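ATP grasp ligase (Microcystis aeruginosa MRC, PDB 5IG9) probably closes ester rings in the microviridin precursor peptide at the expense of ATP. Local coordinates at residues E215-I220 against F302-Y307; F30-D35 against V41-Y46. All coordinates share one frame; numbering follows the deposited sequence.

Contact 1 (E215-I220 against F302-Y307); sequences ELRITI and FWLELY
Arg-217 meets Trp-303 and Leu-304 along almost the whole length of its side chain, and most of that contact is apolar. Arg-217 CG lies 3.5 Å from Trp-303 CH2 and 3.6 Å from Leu-304 CD1. Leu-304 CD1 also reaches Thr-219 OG1 at 4.1 Å, a van der Waals touch. Within 302-307 the two partners pack on each other: Leu-304 CG sits 3.7 Å above one face of the Trp-303 ring, toward its rim.

The strand 215-220 is an inner member of the antiparallel sheet in the ATP-grasp fold, between strands 224-231 and 277-284. Ile-218 points to the face packed against helix 260-273, whereas Arg-217 and Thr-219 point to the face covered by the short, weakly bonded helical turn 302-305.

Charge enters only at the arginine's far end. With CG anti to the backbone N (chi1 -178°) and a bend at chi2 of 68°, the chain turns past the indole, bringing Arg-217 NE to 3.5 Å from Trp-303 CZ2. That carbon lies over one face of the guanidinium, but the planes are inclined by 44°, short of a parallel stack. NH1 forms a salt bridge with Asp-281, and NH2 bonds to Glu-300 O. Were this arginine an alanine, Asp-281 would probably lose this charge partner, and Leu-304 CD1 and the indole the hydrocarbon chain they pack on.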
loop_
_atom_site.group_PDB
_atom_site.type_symbol
_atom_site.label_atom_id
_atom_site.label_comp_id
_atom_site.label_asym_id
_atom_site.label_seq_id
_atom_site.Cartn_x
_atom_site.Cartn_y
_atom_site.Cartn_z
ATOM N N GLU A 215 4.627 13.909 -26.888
ATOM C CA GLU A 215 4.278 13.409 -25.566
ATOM C C GLU A 215 2.774 13.540 -25.381
ATOM O O GLU A 215 2.210 14.614 -25.619
ATOM C CB GLU A 215 5.019 14.179 -24.468
ATOM C CG GLU A 215 6.510 13.901 -24.402
ATOM C CD GLU A 215 7.165 14.517 -23.181
ATOM O OE1 GLU A 215 7.321 15.756 -23.142
ATOM O OE2 GLU A 215 7.515 13.756 -22.254
ATOM N N LEU A 216 2.130 12.451 -24.968
ATOM C CA LEU A 216 0.687 12.419 -24.765
ATOM C C LEU A 216 0.375 12.403 -23.274
ATOM O O LEU A 216 0.989 11.646 -22.514
ATOM C CB LEU A 216 0.059 11.193 -25.433
ATOM C CG LEU A 216 0.317 10.969 -26.923
ATOM C CD1 LEU A 216 -0.475 9.777 -27.427
ATOM C CD2 LEU A 216 -0.022 12.213 -27.715
ATOM N N ARG A 217 -0.580 13.235 -22.863
ATOM C CA ARG A 217 -1.134 13.221 -21.512
ATOM C C ARG A 217 -2.609 12.876 -21.625
ATOM O O ARG A 217 -3.404 13.684 -22.108
ATOM C CB ARG A 217 -0.933 14.562 -20.812
ATOM C CG ARG A 217 -1.447 14.594 -19.381
ATOM C CD ARG A 217 -0.615 13.710 -18.459
ATOM N NE ARG A 217 -1.003 13.863 -17.059
ATOM C CZ ARG A 217 -0.313 13.372 -16.035
ATOM N NH1 ARG A 217 0.806 12.695 -16.252
ATOM N NH2 ARG A 217 -0.738 13.560 -14.793
ATOM N N ILE A 218 -2.971 11.684 -21.171
ATOM C CA ILE A 218 -4.307 11.131 -21.360
ATOM C C ILE A 218 -4.977 11.011 -20.000
ATOM O O ILE A 218 -4.510 10.264 -19.135
ATOM C CB ILE A 218 -4.249 9.774 -22.073
ATOM C CG1 ILE A 218 -3.451 9.916 -23.369
ATOM C CG2 ILE A 218 -5.648 9.246 -22.335
ATOM C CD1 ILE A 218 -3.075 8.608 -23.994
ATOM N N THR A 219 -6.070 11.742 -19.816
ATOM C CA THR A 219 -6.846 11.720 -18.585
ATOM C C THR A 219 -8.192 11.070 -18.874
ATOM O O THR A 219 -8.929 11.527 -19.752
ATOM C CB THR A 219 -7.037 13.131 -18.030
ATOM O OG1 THR A 219 -5.767 13.777 -17.921
ATOM C CG2 THR A 219 -7.678 13.072 -16.662
ATOM N N ILE A 220 -8.505 10.005 -18.143
ATOM C CA ILE A 220 -9.721 9.232 -18.353
ATOM C C ILE A 220 -10.601 9.375 -17.122
ATOM O O ILE A 220 -10.134 9.168 -15.996
ATOM C CB ILE A 220 -9.409 7.752 -18.631
ATOM C CG1 ILE A 220 -8.607 7.620 -19.930
ATOM C CG2 ILE A 220 -10.694 6.941 -18.693
ATOM C CD1 ILE A 220 -8.147 6.213 -20.221
ATOM N N PHE A 302 -5.154 19.486 -13.337
ATOM C CA PHE A 302 -5.525 20.895 -13.326
ATOM C C PHE A 302 -4.755 21.697 -14.368
ATOM O O PHE A 302 -5.286 22.677 -14.904
ATOM C CB PHE A 302 -5.313 21.475 -11.924
ATOM C CG PHE A 302 -3.907 21.917 -11.654
ATOM C CD1 PHE A 302 -2.925 21.001 -11.329
ATOM C CD2 PHE A 302 -3.571 23.258 -11.723
ATOM C CE1 PHE A 302 -1.630 21.413 -11.086
ATOM C CE2 PHE A 302 -2.283 23.675 -11.482
ATOM C CZ PHE A 302 -1.310 22.755 -11.162
ATOM N N TRP A 303 -3.517 21.304 -14.679
ATOM C CA TRP A 303 -2.744 22.081 -15.640
ATOM C C TRP A 303 -3.174 21.833 -17.077
ATOM O O TRP A 303 -2.673 22.514 -17.978
ATOM C CB TRP A 303 -1.248 21.800 -15.480
ATOM C CG TRP A 303 -0.882 20.351 -15.464
ATOM C CD1 TRP A 303 -0.826 19.533 -14.376
ATOM C CD2 TRP A 303 -0.499 19.548 -16.589
ATOM N NE1 TRP A 303 -0.443 18.269 -14.750
ATOM C CE2 TRP A 303 -0.233 18.253 -16.104
ATOM C CE3 TRP A 303 -0.357 19.798 -17.959
ATOM C CZ2 TRP A 303 0.163 17.209 -16.938
ATOM C CZ3 TRP A 303 0.038 18.761 -18.786
ATOM C CH2 TRP A 303 0.291 17.482 -18.273
ATOM N N LEU A 304 -4.074 20.880 -17.311
ATOM C CA LEU A 304 -4.717 20.711 -18.607
ATOM C C LEU A 304 -6.068 21.405 -18.683
ATOM O O LEU A 304 -6.646 21.488 -19.772
ATOM C CB LEU A 304 -4.898 19.224 -18.925
ATOM C CG LEU A 304 -3.662 18.449 -19.377
ATOM C CD1 LEU A 304 -4.043 17.019 -19.697
ATOM C CD2 LEU A 304 -3.031 19.119 -20.586
ATOM N N GLU A 305 -6.583 21.895 -17.554
ATOM C CA GLU A 305 -7.855 22.604 -17.495
ATOM C C GLU A 305 -7.683 24.114 -17.374
ATOM O O GLU A 305 -8.328 24.868 -18.107
ATOM C CB GLU A 305 -8.696 22.080 -16.326
ATOM C CG GLU A 305 -10.031 22.790 -16.157
ATOM C CD GLU A 305 -11.033 21.951 -15.394
ATOM O OE1 GLU A 305 -10.616 20.954 -14.770
ATOM O OE2 GLU A 305 -12.238 22.280 -15.426
ATOM N N LEU A 306 -6.834 24.579 -16.454
ATOM C CA LEU A 306 -6.612 26.014 -16.315
ATOM C C LEU A 306 -5.691 26.566 -17.392
ATOM O O LEU A 306 -5.611 27.789 -17.560
ATOM C CB LEU A 306 -6.034 26.331 -14.935
ATOM C CG LEU A 306 -6.914 25.948 -13.746
ATOM C CD1 LEU A 306 -6.323 26.487 -12.455
ATOM C CD2 LEU A 306 -8.334 26.455 -13.954
ATOM N N TYR A 307 -4.999 25.701 -18.115
ATOM C CA TYR A 307 -4.104 26.059 -19.198
ATOM C C TYR A 307 -4.506 25.241 -20.410
ATOM O O TYR A 307 -5.278 24.284 -20.287
ATOM C CB TYR A 307 -2.643 25.786 -18.801
ATOM C CG TYR A 307 -2.224 26.514 -17.546
ATOM C CD1 TYR A 307 -1.773 27.826 -17.598
ATOM C CD2 TYR A 307 -2.292 25.892 -16.307
ATOM C CE1 TYR A 307 -1.391 28.496 -16.452
ATOM C CE2 TYR A 307 -1.914 26.554 -15.155
ATOM C CZ TYR A 307 -1.465 27.855 -15.233
ATOM O OH TYR A 307 -1.090 28.515 -14.085
#

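Contact 2 (F30-D35 against V41-Y46); sequences FRFDTD and VKVDLY
Phe-32 reaches across to Val-41 and Val-43 with the CD1-CE1-CZ side of its ring, and these three side chains form the tight part of the contact. Val-41 CG1 comes in at the ring's edge, near its plane, 3.8 Å from Phe-32 CE1. Val-43 CG2 approaches obliquely and lies 4.0 Å from Phe-32 CZ. The ring can bridge the gap because its CG is anti to the backbone N (chi1 175°), which extends it from the strand; the nearest CA atoms, of Asp-33 and Val-41, remain 8.0 Å apart. Met-104 of helix 87-107 packs against both Phe-32 and Val-43.

Looser packing begins at Asp-33, whose O is 4.2 Å from Val-41 CG2. Its carboxylate turns to arginines near it in sequence: Arg-31 NE donates to Asp-33 OD1 at 2.8 Å, nearly straight at 177° and in the guanidinium plane, while OD2 pairs with Arg-36 just beyond the strand. On the other segment Lys-42 points away and is partly exposed, and Asp-44 bonds to Ser-145 and Asn-147 of the second subunit.

No hydrogen bond joins the segments, so packing, chiefly of side chains, sets an edge strand of the parallel, Rossmann-like sheet against the small antiparallel sheet of the pre-ATP-grasp domain.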
loop_
_atom_site.group_PDB
_atom_site.type_symbol
_atom_site.label_atom_id
_atom_site.label_comp_id
_atom_site.label_asym_id
_atom_site.label_seq_id
_atom_site.Cartn_x
_atom_site.Cartn_y
_atom_site.Cartn_z
ATOM N N PHE A 30 -17.872 17.695 1.398
ATOM C CA PHE A 30 -17.058 17.976 2.574
ATOM C C PHE A 30 -15.593 17.761 2.226
ATOM O O PHE A 30 -15.230 16.714 1.679
ATOM C CB PHE A 30 -17.465 17.082 3.749
ATOM C CG PHE A 30 -16.666 17.316 5.005
ATOM C CD1 PHE A 30 -17.074 18.259 5.935
ATOM C CD2 PHE A 30 -15.516 16.586 5.263
ATOM C CE1 PHE A 30 -16.345 18.475 7.093
ATOM C CE2 PHE A 30 -14.783 16.798 6.419
ATOM C CZ PHE A 30 -15.197 17.743 7.334
ATOM N N ARG A 31 -14.756 18.746 2.547
ATOM C CA ARG A 31 -13.320 18.672 2.305
ATOM C C ARG A 31 -12.615 18.183 3.564
ATOM O O ARG A 31 -12.718 18.814 4.622
ATOM C CB ARG A 31 -12.764 20.032 1.881
ATOM C CG ARG A 31 -11.244 20.093 1.887
ATOM C CD ARG A 31 -10.725 21.311 1.149
ATOM N NE ARG A 31 -9.269 21.369 1.175
ATOM C CZ ARG A 31 -8.541 22.147 0.384
ATOM N NH1 ARG A 31 -9.138 22.931 -0.501
ATOM N NH2 ARG A 31 -7.218 22.137 0.470
ATOM N N PHE A 32 -11.884 17.080 3.443
ATOM C CA PHE A 32 -11.170 16.470 4.562
ATOM C C PHE A 32 -9.672 16.589 4.299
ATOM O O PHE A 32 -9.115 15.842 3.490
ATOM C CB PHE A 32 -11.593 15.013 4.736
ATOM C CG PHE A 32 -10.813 14.269 5.790
ATOM C CD1 PHE A 32 -10.544 14.852 7.018
ATOM C CD2 PHE A 32 -10.375 12.974 5.559
ATOM C CE1 PHE A 32 -9.834 14.165 7.991
ATOM C CE2 PHE A 32 -9.667 12.282 6.529
ATOM C CZ PHE A 32 -9.396 12.879 7.746
ATOM N N ASP A 33 -9.020 17.524 4.988
ATOM C CA ASP A 33 -7.579 17.725 4.846
ATOM C C ASP A 33 -6.864 16.705 5.719
ATOM O O ASP A 33 -6.850 16.817 6.948
ATOM C CB ASP A 33 -7.191 19.153 5.212
ATOM C CG ASP A 33 -7.751 20.176 4.241
ATOM O OD1 ASP A 33 -7.944 19.831 3.056
ATOM O OD2 ASP A 33 -8.002 21.326 4.662
ATOM N N THR A 34 -6.260 15.702 5.078
ATOM C CA THR A 34 -5.640 14.612 5.822
ATOM C C THR A 34 -4.437 15.082 6.627
ATOM O O THR A 34 -4.130 14.502 7.673
ATOM C CB THR A 34 -5.229 13.489 4.867
ATOM O OG1 THR A 34 -4.417 14.026 3.816
ATOM C CG2 THR A 34 -6.454 12.827 4.264
ATOM N N ASP A 35 -3.744 16.125 6.166
ATOM C CA ASP A 35 -2.570 16.598 6.888
ATOM C C ASP A 35 -2.932 17.349 8.163
ATOM O O ASP A 35 -2.092 17.456 9.062
ATOM C CB ASP A 35 -1.710 17.481 5.984
ATOM C CG ASP A 35 -2.436 18.727 5.523
ATOM O OD1 ASP A 35 -3.668 18.662 5.325
ATOM O OD2 ASP A 35 -1.775 19.773 5.359
ATOM N N VAL A 41 -8.219 18.362 12.975
ATOM C CA VAL A 41 -9.479 17.728 12.598
ATOM C C VAL A 41 -9.762 16.574 13.547
ATOM O O VAL A 41 -8.872 15.777 13.861
ATOM C CB VAL A 41 -9.435 17.249 11.134
ATOM C CG1 VAL A 41 -10.769 16.654 10.709
ATOM C CG2 VAL A 41 -9.045 18.396 10.215
ATOM N N LYS A 42 -11.004 16.494 14.022
ATOM C CA LYS A 42 -11.453 15.407 14.882
ATOM C C LYS A 42 -12.140 14.344 14.039
ATOM O O LYS A 42 -13.075 14.647 13.290
ATOM C CB LYS A 42 -12.415 15.916 15.957
ATOM C CG LYS A 42 -11.832 16.952 16.895
ATOM C CD LYS A 42 -10.574 16.439 17.573
ATOM C CE LYS A 42 -10.482 16.942 19.004
ATOM N NZ LYS A 42 -10.841 18.383 19.107
ATOM N N VAL A 43 -11.685 13.103 14.169
ATOM C CA VAL A 43 -12.275 11.966 13.476
ATOM C C VAL A 43 -12.671 10.932 14.522
ATOM O O VAL A 43 -11.847 10.537 15.356
ATOM C CB VAL A 43 -11.308 11.358 12.443
ATOM C CG1 VAL A 43 -11.980 10.223 11.682
ATOM C CG2 VAL A 43 -10.815 12.425 11.476
ATOM N N ASP A 44 -13.933 10.510 14.488
ATOM C CA ASP A 44 -14.445 9.477 15.380
ATOM C C ASP A 44 -14.996 8.341 14.532
ATOM O O ASP A 44 -15.909 8.553 13.727
ATOM C CB ASP A 44 -15.521 10.033 16.312
ATOM C CG ASP A 44 -14.991 11.110 17.227
ATOM O OD1 ASP A 44 -13.812 11.018 17.628
ATOM O OD2 ASP A 44 -15.751 12.051 17.541
ATOM N N LEU A 45 -14.441 7.144 14.716
ATOM C CA LEU A 45 -14.771 5.974 13.907
ATOM C C LEU A 45 -15.305 4.881 14.820
ATOM O O LEU A 45 -14.546 4.286 15.592
ATOM C CB LEU A 45 -13.548 5.492 13.131
ATOM C CG LEU A 45 -12.889 6.573 12.282
ATOM C CD1 LEU A 45 -11.639 6.034 11.610
ATOM C CD2 LEU A 45 -13.874 7.103 11.263
ATOM N N TYR A 46 -16.602 4.615 14.725
ATOM C CA TYR A 46 -17.272 3.639 15.570
ATOM C C TYR A 46 -17.512 2.350 14.795
ATOM O O TYR A 46 -17.926 2.378 13.636
ATOM C CB TYR A 46 -18.603 4.193 16.086
ATOM C CG TYR A 46 -18.459 5.354 17.043
ATOM C CD1 TYR A 46 -18.362 6.660 16.579
ATOM C CD2 TYR A 46 -18.426 5.140 18.413
ATOM C CE1 TYR A 46 -18.234 7.722 17.459
ATOM C CE2 TYR A 46 -18.300 6.191 19.297
ATOM C CZ TYR A 46 -18.204 7.479 18.818
ATOM O OH TYR A 46 -18.077 8.521 19.709
#

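The two contacts share no secondary-structure element and do not touch: their centres are 30 Å apart and their nearest atoms about 12 Å apart. Contact 2 joins two sheets of the pre-ATP-grasp domain, with only five residues between its segments; its centre lies 23 Å from that of the chain, yet all four touching residues are buried. Contact 1, centred 13 Å from the chain's centre, lays a helical turn over a central strand from 82 residues earlier; two of its four touching residues are buried, the others partly exposed. Neither has a hydrogen bond between its segments. In 215-220/302-307 a charged chain takes part in the packing, whereas in 30-35/41-46 the touching side-chain tips are hydrocarbon. Only contact 2 borders the second subunit.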